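Local coordinates for protein putative methylthioribose-1-phosphate isomerase (PDB 6A34) that probably interconverts methylthioribose-1-phosphate and methylthioribulose-1-phosphate, an aldose-ketose isomerisation step of the methionine salvage pathway, at residues L158-H166 / V233-V244; G67-E75 / F85-L96. All coordinates share one frame; numbering follows the deposited sequence.

Contact 1: residues L158-H166 / V233-V244; sequences LPEGNILTH and VMQQGFVDAIIV
D240 and N162 grip each other twice. The backbone N of N162 gives a nearly straight bond (170°) to D240 OD2 at 2.8 Å, arriving on the anti side, somewhat out of the carboxylate plane, while D240 N returns a bond to N162 O, also at 2.8 Å. With CG anti to its carbonyl carbon (chi1 -56°), the aspartate holds its carboxylate where OD2 reaches N162 N. A lysine in its place would probably leave N162 N without its acceptor and the water between D240 OD1 and G237 O less firmly held. Further along, T165 OG1 donates to I243 O at 2.6 Å. Between these ends strands 161-165 and 241-244 run parallel, neighbours in the Rossmann-like sheet of this family, joined by L164 N to A241 O (3.0 Å) and I243 N to L164 O (3.0 Å). On one face, I163 CG2 meets I243 CG2 at 3.7 Å, and P159 lays its CD against A241 CB at 3.6 Å. On the other, L164 presses CB on V239 CG1 and sends CD2 to V233 CG2, the leucine and V233 crossing at about a right angle, while W197 of strand 193-199 touches L164 as well.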
# COMPACT_ATOMS: atom_id res chain seq x y z
N LEU A 158 -12.17 20.28 12.36
CA LEU A 158 -11.70 20.02 11.00
C LEU A 158 -12.18 21.14 10.08
O LEU A 158 -13.29 21.64 10.23
CB LEU A 158 -12.23 18.70 10.45
CG LEU A 158 -11.73 17.41 11.09
CD1 LEU A 158 -11.86 16.26 10.11
CD2 LEU A 158 -10.31 17.53 11.58
N PRO A 159 -11.40 21.47 9.04
CA PRO A 159 -11.87 22.37 8.00
C PRO A 159 -12.89 21.68 7.08
O PRO A 159 -12.87 20.45 6.94
CB PRO A 159 -10.57 22.68 7.25
CG PRO A 159 -9.80 21.40 7.35
CD PRO A 159 -10.07 20.92 8.76
N GLU A 160 -13.77 22.47 6.47
CA GLU A 160 -14.52 22.06 5.32
C GLU A 160 -13.54 21.74 4.20
O GLU A 160 -12.52 22.44 4.04
CB GLU A 160 -15.37 23.15 4.67
CG GLU A 160 -16.09 24.07 5.63
CD GLU A 160 -17.28 24.77 4.98
OE1 GLU A 160 -18.12 25.31 5.75
OE2 GLU A 160 -17.36 24.75 3.70
N GLY A 161 -13.88 20.72 3.42
CA GLY A 161 -13.18 20.43 2.21
C GLY A 161 -12.90 18.97 2.12
O GLY A 161 -13.76 18.17 2.39
N ASN A 162 -11.65 18.66 1.83
CA ASN A 162 -11.18 17.38 1.49
C ASN A 162 -10.42 16.84 2.71
O ASN A 162 -9.42 17.40 3.15
CB ASN A 162 -10.33 17.46 0.22
CG ASN A 162 -11.07 18.08 -0.96
OD1 ASN A 162 -12.31 18.08 -1.02
ND2 ASN A 162 -10.31 18.60 -1.91
N ILE A 163 -10.94 15.74 3.25
CA ILE A 163 -10.38 15.03 4.38
C ILE A 163 -9.81 13.69 3.89
O ILE A 163 -10.38 13.09 3.00
CB ILE A 163 -11.46 14.77 5.43
CG1 ILE A 163 -12.22 16.05 5.79
CG2 ILE A 163 -10.84 14.09 6.64
CD1 ILE A 163 -11.33 17.18 6.26
N LEU A 164 -8.75 13.22 4.54
CA LEU A 164 -8.15 11.89 4.22
C LEU A 164 -8.08 11.05 5.50
O LEU A 164 -7.84 11.54 6.58
CB LEU A 164 -6.83 12.16 3.46
CG LEU A 164 -5.64 11.19 3.41
CD1 LEU A 164 -5.72 9.94 4.26
CD2 LEU A 164 -5.25 10.85 1.98
N THR A 165 -8.40 9.77 5.37
CA THR A 165 -8.32 8.86 6.49
C THR A 165 -7.72 7.54 6.03
O THR A 165 -7.32 7.37 4.85
CB THR A 165 -9.68 8.70 7.19
OG1 THR A 165 -9.53 8.10 8.48
CG2 THR A 165 -10.66 7.90 6.37
N HIS A 166 -7.60 6.65 7.02
CA HIS A 166 -6.83 5.46 6.98
C HIS A 166 -7.58 4.37 7.74
O HIS A 166 -8.19 4.63 8.79
CB HIS A 166 -5.46 5.76 7.59
CG HIS A 166 -4.39 4.77 7.25
ND1 HIS A 166 -3.73 4.79 6.05
CD2 HIS A 166 -3.83 3.76 7.95
CE1 HIS A 166 -2.82 3.83 6.02
NE2 HIS A 166 -2.86 3.18 7.17
N VAL A 233 -1.47 12.82 -3.16
CA VAL A 233 -2.64 13.65 -3.10
C VAL A 233 -2.42 14.82 -2.13
O VAL A 233 -3.02 15.87 -2.33
CB VAL A 233 -3.94 12.87 -2.82
CG1 VAL A 233 -4.13 11.80 -3.88
CG2 VAL A 233 -4.01 12.28 -1.44
N MET A 234 -1.56 14.63 -1.12
CA MET A 234 -1.21 15.71 -0.19
C MET A 234 -0.38 16.76 -0.94
O MET A 234 -0.68 17.95 -0.86
CB MET A 234 -0.40 15.23 1.02
CG MET A 234 -1.19 14.36 2.01
SD MET A 234 -0.22 14.02 3.50
CE MET A 234 -0.69 12.32 3.85
N GLN A 235 0.64 16.27 -1.67
CA GLN A 235 1.55 17.09 -2.45
C GLN A 235 0.78 17.93 -3.48
O GLN A 235 1.14 19.04 -3.73
CB GLN A 235 2.54 16.21 -3.22
CG GLN A 235 3.67 16.97 -3.93
CD GLN A 235 4.28 16.08 -5.00
OE1 GLN A 235 3.58 15.39 -5.74
NE2 GLN A 235 5.60 16.01 -5.04
N GLN A 236 -0.26 17.37 -4.09
CA GLN A 236 -0.96 18.09 -5.16
C GLN A 236 -1.94 19.09 -4.58
O GLN A 236 -2.60 19.74 -5.35
CB GLN A 236 -1.73 17.16 -6.10
CG GLN A 236 -0.84 16.20 -6.85
CD GLN A 236 0.12 16.96 -7.71
OE1 GLN A 236 1.34 16.85 -7.53
NE2 GLN A 236 -0.43 17.77 -8.62
N GLY A 237 -2.04 19.21 -3.24
CA GLY A 237 -2.97 20.23 -2.64
C GLY A 237 -4.40 19.67 -2.48
O GLY A 237 -5.33 20.42 -2.16
N PHE A 238 -4.56 18.35 -2.62
CA PHE A 238 -5.90 17.73 -2.62
C PHE A 238 -6.43 17.40 -1.21
O PHE A 238 -7.52 16.89 -1.10
CB PHE A 238 -5.92 16.50 -3.51
CG PHE A 238 -5.61 16.72 -4.97
CD1 PHE A 238 -5.78 17.97 -5.56
CD2 PHE A 238 -5.22 15.66 -5.76
CE1 PHE A 238 -5.51 18.16 -6.90
CE2 PHE A 238 -4.97 15.84 -7.11
CZ PHE A 238 -5.11 17.09 -7.68
N VAL A 239 -5.68 17.70 -0.14
CA VAL A 239 -6.07 17.33 1.23
C VAL A 239 -5.97 18.55 2.17
O VAL A 239 -4.87 19.10 2.36
CB VAL A 239 -5.19 16.19 1.77
CG1 VAL A 239 -5.62 15.79 3.19
CG2 VAL A 239 -5.13 14.99 0.82
N ASP A 240 -7.09 18.88 2.83
CA ASP A 240 -7.18 19.99 3.76
C ASP A 240 -6.88 19.54 5.20
O ASP A 240 -6.38 20.32 5.97
CB ASP A 240 -8.55 20.67 3.63
CG ASP A 240 -8.87 21.17 2.22
OD1 ASP A 240 -7.99 21.81 1.59
OD2 ASP A 240 -10.00 20.88 1.73
N ALA A 241 -7.19 18.29 5.55
CA ALA A 241 -6.85 17.74 6.86
C ALA A 241 -6.92 16.22 6.81
O ALA A 241 -7.55 15.64 5.92
CB ALA A 241 -7.78 18.29 7.91
N ILE A 242 -6.24 15.59 7.77
CA ILE A 242 -6.16 14.14 7.88
C ILE A 242 -6.71 13.75 9.26
O ILE A 242 -6.41 14.37 10.22
CB ILE A 242 -4.70 13.69 7.70
CG1 ILE A 242 -4.19 13.98 6.29
CG2 ILE A 242 -4.57 12.23 8.06
CD1 ILE A 242 -2.68 14.03 6.18
N ILE A 243 -7.56 12.73 9.32
CA ILE A 243 -8.08 12.27 10.57
C ILE A 243 -7.92 10.76 10.59
O ILE A 243 -8.23 10.09 9.60
CB ILE A 243 -9.53 12.73 10.84
CG1 ILE A 243 -9.99 12.29 12.23
CG2 ILE A 243 -10.51 12.27 9.79
CD1 ILE A 243 -11.26 12.94 12.71
N VAL A 244 -7.41 10.27 11.72
CA VAL A 244 -7.23 8.86 11.93
C VAL A 244 -7.80 8.48 13.29
O VAL A 244 -8.00 9.32 14.16
CB VAL A 244 -5.76 8.45 11.83
CG1 VAL A 244 -5.21 8.75 10.44
CG2 VAL A 244 -4.94 9.09 12.93
O HOH W 1 -7.69 20.37 -0.83

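Contact 2: residues G67-E75 / F85-L96; sequences GFGLALYAE and FLDGFEKAYEIL
Y73 and L70 of helix 59-76 reach across to helix 82-97 in an antiparallel helix pair, the two short segments running at 153° with their axes 9.9 Å apart at closest approach. Both side chains act as knobs into holes: Y73 sits among F85, G88, F89 and A92, and L70 among F89, A92, Y93 and L96. L70 makes its apolar contacts mostly through CD2. L70 CD2 lies 3.8 Å from L96 CD1 and 3.9 Å from F89 CE2; the two leucine chains run antiparallel alongside one another, whereas L70 crosses the phenylalanine at about a right angle. L96 CD1 packs in addition on the bare backbone of G69, where a CB would run into it. From outside, L110 and I113 of helix 104-119 close on L70, and V47 and A48 of helix 44-52 on L96. Among the aromatics, the planes of the Y73 and F85 rings lie within 30° of each other but are offset with little overlap, their centroids 5.0 Å apart. Y73 CE2 comes over one face of F85, while A74 CA lies at the edge of that ring. G88 O sits over one face of the tyrosine, toward the rim. The polar contact belongs to the tyrosine hydroxyl. A chi1 of 171° turns the Y73 ring away from its own N, and it reaches the backbone of the facing helix at G88, where a CB would run into the hydroxyl. Y73 OH donates to F85 O at 2.6 Å, in the carbonyl plane and on a lone pair, and the same oxygen still takes its helical bond from F89 N.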
# COMPACT_ATOMS: atom_id res chain seq x y z
N GLY A 67 -21.41 -8.85 25.73
CA GLY A 67 -22.32 -8.40 26.72
C GLY A 67 -23.74 -8.84 26.39
O GLY A 67 -24.45 -9.28 27.26
N PHE A 68 -24.13 -8.72 25.12
CA PHE A 68 -25.45 -9.17 24.68
C PHE A 68 -25.56 -10.69 24.67
O PHE A 68 -26.65 -11.20 24.63
CB PHE A 68 -25.79 -8.62 23.30
CG PHE A 68 -26.15 -7.16 23.33
CD1 PHE A 68 -26.92 -6.64 24.36
CD2 PHE A 68 -25.74 -6.31 22.33
CE1 PHE A 68 -27.27 -5.31 24.38
CE2 PHE A 68 -26.08 -4.97 22.36
CZ PHE A 68 -26.83 -4.47 23.39
N GLY A 69 -24.42 -11.40 24.68
CA GLY A 69 -24.40 -12.85 24.84
C GLY A 69 -24.84 -13.27 26.23
O GLY A 69 -25.49 -14.32 26.38
N LEU A 70 -24.50 -12.47 27.24
CA LEU A 70 -24.98 -12.70 28.59
C LEU A 70 -26.45 -12.30 28.75
O LEU A 70 -27.18 -12.94 29.46
CB LEU A 70 -24.08 -11.95 29.57
CG LEU A 70 -22.64 -12.47 29.60
CD1 LEU A 70 -21.78 -11.59 30.47
CD2 LEU A 70 -22.60 -13.91 30.09
N ALA A 71 -26.86 -11.20 28.12
CA ALA A 71 -28.26 -10.79 28.09
C ALA A 71 -29.09 -11.94 27.50
O ALA A 71 -30.08 -12.36 28.10
CB ALA A 71 -28.43 -9.54 27.27
N LEU A 72 -28.63 -12.47 26.37
CA LEU A 72 -29.27 -13.60 25.71
C LEU A 72 -29.36 -14.77 26.70
O LEU A 72 -30.42 -15.37 26.87
CB LEU A 72 -28.52 -13.99 24.44
CG LEU A 72 -29.10 -15.17 23.68
CD1 LEU A 72 -30.40 -14.79 22.99
CD2 LEU A 72 -28.13 -15.72 22.66
N TYR A 73 -28.26 -15.05 27.39
CA TYR A 73 -28.26 -16.11 28.37
C TYR A 73 -29.36 -15.85 29.41
O TYR A 73 -30.09 -16.78 29.78
CB TYR A 73 -26.91 -16.25 29.08
CG TYR A 73 -27.04 -17.21 30.23
CD1 TYR A 73 -27.17 -18.57 30.01
CD2 TYR A 73 -27.13 -16.73 31.53
CE1 TYR A 73 -27.39 -19.46 31.06
CE2 TYR A 73 -27.35 -17.60 32.59
CZ TYR A 73 -27.48 -18.96 32.36
OH TYR A 73 -27.68 -19.77 33.43
N ALA A 74 -29.45 -14.61 29.90
CA ALA A 74 -30.38 -14.27 30.97
C ALA A 74 -31.85 -14.50 30.54
O ALA A 74 -32.65 -15.01 31.31
CB ALA A 74 -30.15 -12.84 31.40
N GLU A 75 -32.19 -14.14 29.29
CA GLU A 75 -33.57 -14.22 28.79
C GLU A 75 -33.95 -15.62 28.28
O GLU A 75 -35.10 -15.87 27.99
CB GLU A 75 -33.76 -13.13 27.72
CG GLU A 75 -33.71 -11.74 28.33
CD GLU A 75 -34.24 -10.62 27.46
OE1 GLU A 75 -34.00 -10.66 26.23
OE2 GLU A 75 -34.92 -9.73 28.01
N PHE A 85 -28.93 -20.83 37.77
CA PHE A 85 -28.88 -19.75 36.83
C PHE A 85 -27.48 -19.15 36.84
O PHE A 85 -26.91 -18.91 35.78
CB PHE A 85 -29.94 -18.68 37.12
CG PHE A 85 -29.78 -17.48 36.23
CD1 PHE A 85 -30.22 -17.52 34.92
CD2 PHE A 85 -29.08 -16.37 36.66
CE1 PHE A 85 -30.05 -16.43 34.09
CE2 PHE A 85 -28.90 -15.28 35.82
CZ PHE A 85 -29.38 -15.31 34.54
N LEU A 86 -26.97 -18.90 38.06
CA LEU A 86 -25.66 -18.35 38.28
C LEU A 86 -24.58 -19.31 37.78
O LEU A 86 -23.60 -18.85 37.22
CB LEU A 86 -25.47 -18.04 39.77
CG LEU A 86 -26.27 -16.85 40.28
CD1 LEU A 86 -25.98 -16.57 41.76
CD2 LEU A 86 -26.02 -15.62 39.40
N ASP A 87 -24.76 -20.62 37.97
CA ASP A 87 -23.82 -21.62 37.45
C ASP A 87 -23.77 -21.47 35.93
O ASP A 87 -22.69 -21.38 35.37
CB ASP A 87 -24.15 -23.06 37.84
CG ASP A 87 -23.91 -23.39 39.32
OD1 ASP A 87 -23.46 -22.48 40.08
OD2 ASP A 87 -24.19 -24.55 39.72
N GLY A 88 -24.95 -21.43 35.30
CA GLY A 88 -25.07 -21.26 33.85
C GLY A 88 -24.46 -19.95 33.39
O GLY A 88 -23.80 -19.89 32.36
N PHE A 89 -24.68 -18.89 34.17
CA PHE A 89 -24.16 -17.58 33.86
C PHE A 89 -22.62 -17.61 33.83
O PHE A 89 -21.99 -17.03 32.94
CB PHE A 89 -24.64 -16.55 34.86
CG PHE A 89 -23.93 -15.23 34.71
CD1 PHE A 89 -22.74 -15.00 35.38
CD2 PHE A 89 -24.43 -14.25 33.87
CE1 PHE A 89 -22.06 -13.80 35.21
CE2 PHE A 89 -23.78 -13.03 33.74
CZ PHE A 89 -22.59 -12.83 34.39
N GLU A 90 -22.02 -18.23 34.85
CA GLU A 90 -20.57 -18.43 34.90
C GLU A 90 -20.11 -19.23 33.67
O GLU A 90 -19.16 -18.85 33.00
CB GLU A 90 -20.17 -19.11 36.22
CG GLU A 90 -19.08 -18.36 36.97
CD GLU A 90 -17.70 -18.36 36.33
OE1 GLU A 90 -17.33 -19.38 35.73
OE2 GLU A 90 -16.99 -17.34 36.44
N LYS A 91 -20.79 -20.33 33.34
CA LYS A 91 -20.40 -21.07 32.13
C LYS A 91 -20.44 -20.14 30.91
O LYS A 91 -19.52 -20.16 30.09
CB LYS A 91 -21.31 -22.26 31.87
CG LYS A 91 -20.91 -23.55 32.59
CD LYS A 91 -21.92 -24.68 32.39
CE LYS A 91 -21.51 -25.97 33.08
NZ LYS A 91 -21.20 -25.73 34.52
N ALA A 92 -21.49 -19.33 30.80
CA ALA A 92 -21.68 -18.48 29.65
C ALA A 92 -20.60 -17.38 29.61
O ALA A 92 -20.10 -17.03 28.56
CB ALA A 92 -23.09 -17.94 29.65
N TYR A 93 -20.27 -16.83 30.78
CA TYR A 93 -19.20 -15.85 30.93
C TYR A 93 -17.89 -16.40 30.37
O TYR A 93 -17.21 -15.71 29.62
CB TYR A 93 -19.05 -15.45 32.39
CG TYR A 93 -17.76 -14.76 32.75
CD1 TYR A 93 -17.62 -13.39 32.59
CD2 TYR A 93 -16.68 -15.47 33.24
CE1 TYR A 93 -16.44 -12.74 32.93
CE2 TYR A 93 -15.48 -14.84 33.56
CZ TYR A 93 -15.36 -13.47 33.41
OH TYR A 93 -14.20 -12.84 33.75
N GLU A 94 -17.56 -17.64 30.75
CA GLU A 94 -16.33 -18.32 30.35
C GLU A 94 -16.31 -18.61 28.85
O GLU A 94 -15.28 -18.43 28.21
CB GLU A 94 -16.15 -19.64 31.11
CG GLU A 94 -15.66 -19.44 32.53
CD GLU A 94 -14.27 -18.84 32.64
OE1 GLU A 94 -14.11 -17.86 33.40
OE2 GLU A 94 -13.35 -19.35 31.95
N ILE A 95 -17.42 -19.11 28.30
CA ILE A 95 -17.49 -19.37 26.87
C ILE A 95 -17.17 -18.09 26.08
O ILE A 95 -16.43 -18.10 25.10
CB ILE A 95 -18.86 -19.98 26.52
CG1 ILE A 95 -18.96 -21.42 27.03
CG2 ILE A 95 -19.13 -19.89 25.02
CD1 ILE A 95 -20.31 -22.12 26.76
N LEU A 96 -17.69 -16.95 26.54
CA LEU A 96 -17.58 -15.72 25.80
C LEU A 96 -16.19 -15.08 26.03
O LEU A 96 -15.65 -14.40 25.13
CB LEU A 96 -18.73 -14.81 26.23
CG LEU A 96 -20.11 -15.28 25.77
CD1 LEU A 96 -21.22 -14.63 26.57
CD2 LEU A 96 -20.28 -15.01 24.28

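Contact 2 comes first along the chain, and contact 1 follows without sharing a helix or strand with it. They lie on opposite sides of the chain's centre, with about 45 Å between their centres and about 24 Å between nearest atoms. Residues 67-75 and 85-96 belong to the helical N-terminal part, whereas 158-166 and 233-244 supply neighbouring strands of the seven-stranded sheet. Helix 125-157 links the regions: its residues touch F68 and F85 of contact 2, and the chain beyond it leads into strand 161-165. Predicted substrate-binding residues occur in both parts, R100 just after helix 82-97 and N257 beside V244, consistent with a site built from both.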